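Local coordinates for protein kinase, putative (Bodo saltans, PDB 6TLY), which is a putative serine/threonine kinase of the kinetoplastid kinetochore, represented here by its zinc-binding central domain, which probably serves in centromere localization, at residues E44-Y49 with V58-A63. Residues are numbered along the deposited sequence; the frame is centred on the assembly and turned at random.
Sequences EKAYMY and VCNQCA. With ZN (zinc ion), chain C.
Asn60 lies flat over the ring of Tyr47 where the antiparallel hairpin of strands 48-51 and 56-59 runs into helix 60-65, in the C1-like zinc-binding part of the KKT2 central domain. Its CB sits 3.5 Å from the centroid of the Tyr47 ring, 12° off the normal, a CH-pi contact, and the amide plane is tilted by 16° from the ring, so the two groups stack. Asn60 CG stands between its own N and carbonyl carbon (chi1 55°), a setting that brings the amide alongside Tyr47, where OD1 accepts from Tyr47 N, just before the strand begins, at 3.0 Å. The donor approaches from above the amide carbonyl plane, not along a lone pair. A weak bond from Asn60 N to Tyr47 O joins the backbones beside it; the amide itself is held by its OD1 bond and its stack on the ring.

Next along the hairpin, Tyr49 and Val58 form a hydrogen-bonded pair: Tyr49 N donates to Val58 O at 2.8 Å, and Val58 N gives a nearly straight bond to Tyr49 O. On the same sheet face, Tyr49 CB meets Val58 CG1 at 3.7 Å. The Tyr49 ring presents an edge to Asn60 CA, while Ala63 CB, one turn up the helix, approaches it obliquely, 3.3 Å from CD1. Both tyrosine hydroxyls hydrogen-bond Glu64 OE2, tying the two rings to the same helix.

The CB of Cys59 is directed away from residues 44-49, and its SG binds the zinc ion together with Cys62, Cys32 and Cys35. As N-cap residue it also steadies the helix start: Cys59 SG, 2.3 Å from the zinc, accepts a bond from Cys62 N at 3.4 Å.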
# COMPACT_ATOMS: atom_id res chain seq x y z
N GLU A 44 -9.77 -8.72 14.61
CA GLU A 44 -10.92 -7.84 14.42
C GLU A 44 -10.57 -6.37 14.79
O GLU A 44 -11.21 -5.44 14.30
CB GLU A 44 -12.12 -8.35 15.27
N LYS A 45 -9.57 -6.16 15.65
CA LYS A 45 -9.17 -4.82 16.07
C LYS A 45 -8.09 -4.25 15.14
O LYS A 45 -8.12 -3.06 14.84
CB LYS A 45 -8.66 -4.87 17.52
CG LYS A 45 -8.09 -3.55 18.06
CD LYS A 45 -7.21 -3.81 19.29
CE LYS A 45 -6.52 -2.56 19.80
NZ LYS A 45 -7.49 -1.56 20.34
N ALA A 46 -7.16 -5.10 14.66
CA ALA A 46 -6.07 -4.64 13.81
C ALA A 46 -5.99 -5.46 12.54
O ALA A 46 -5.47 -6.58 12.54
CB ALA A 46 -4.74 -4.70 14.56
N TYR A 47 -6.53 -4.92 11.45
CA TYR A 47 -6.53 -5.59 10.16
C TYR A 47 -5.88 -4.70 9.10
O TYR A 47 -5.37 -3.63 9.44
CB TYR A 47 -7.93 -6.14 9.77
CG TYR A 47 -9.03 -5.10 9.84
CD1 TYR A 47 -9.60 -4.76 11.05
CD2 TYR A 47 -9.52 -4.50 8.69
CE1 TYR A 47 -10.61 -3.80 11.12
CE2 TYR A 47 -10.54 -3.56 8.74
CZ TYR A 47 -11.09 -3.21 9.96
OH TYR A 47 -12.09 -2.27 10.03
N MET A 48 -5.85 -5.15 7.84
CA MET A 48 -5.12 -4.45 6.80
C MET A 48 -5.86 -4.31 5.48
O MET A 48 -6.82 -5.03 5.23
CB MET A 48 -3.80 -5.19 6.56
CG MET A 48 -3.99 -6.59 6.03
SD MET A 48 -2.51 -7.41 5.41
CE MET A 48 -2.03 -6.28 4.13
N TYR A 49 -5.41 -3.34 4.71
CA TYR A 49 -5.86 -3.14 3.32
C TYR A 49 -4.61 -3.25 2.44
O TYR A 49 -3.57 -2.78 2.83
CB TYR A 49 -6.54 -1.78 3.19
CG TYR A 49 -7.88 -1.67 3.86
CD1 TYR A 49 -8.01 -1.39 5.21
CD2 TYR A 49 -9.04 -1.82 3.13
CE1 TYR A 49 -9.24 -1.26 5.82
CE2 TYR A 49 -10.29 -1.70 3.72
CZ TYR A 49 -10.39 -1.42 5.07
OH TYR A 49 -11.62 -1.31 5.64
N VAL A 58 -1.53 -1.03 4.19
CA VAL A 58 -1.94 -0.04 5.24
C VAL A 58 -2.81 -0.68 6.38
O VAL A 58 -3.77 -1.60 6.25
CB VAL A 58 -2.65 1.15 4.56
CG1 VAL A 58 -3.94 0.75 3.90
CG2 VAL A 58 -2.88 2.31 5.50
N CYS A 59 -2.64 -0.14 7.61
CA CYS A 59 -3.46 -0.62 8.74
C CYS A 59 -4.92 -0.11 8.56
O CYS A 59 -5.16 0.83 7.80
CB CYS A 59 -2.86 -0.18 10.09
SG CYS A 59 -3.09 1.58 10.50
N ASN A 60 -5.90 -0.72 9.27
CA ASN A 60 -7.28 -0.30 9.13
C ASN A 60 -7.48 1.16 9.56
O ASN A 60 -8.32 1.84 8.98
CB ASN A 60 -8.22 -1.21 9.90
CG ASN A 60 -7.85 -1.34 11.36
OD1 ASN A 60 -6.82 -1.91 11.72
ND2 ASN A 60 -8.71 -0.82 12.25
N GLN A 61 -6.72 1.62 10.57
CA GLN A 61 -6.82 2.98 11.11
C GLN A 61 -6.45 4.02 10.06
O GLN A 61 -7.21 4.96 9.86
CB GLN A 61 -5.91 3.13 12.35
CG GLN A 61 -6.66 3.18 13.68
CD GLN A 61 -5.84 2.66 14.85
OE1 GLN A 61 -4.62 2.42 14.74
NE2 GLN A 61 -6.49 2.47 15.99
N CYS A 62 -5.32 3.82 9.36
CA CYS A 62 -4.91 4.76 8.33
C CYS A 62 -5.86 4.69 7.11
O CYS A 62 -6.26 5.74 6.57
CB CYS A 62 -3.46 4.54 7.91
SG CYS A 62 -2.23 4.99 9.17
N ALA A 63 -6.25 3.48 6.70
CA ALA A 63 -7.09 3.30 5.53
C ALA A 63 -8.48 3.96 5.63
O ALA A 63 -8.87 4.75 4.77
CB ALA A 63 -7.21 1.83 5.18
ZN ZN C . -1.34 2.94 9.74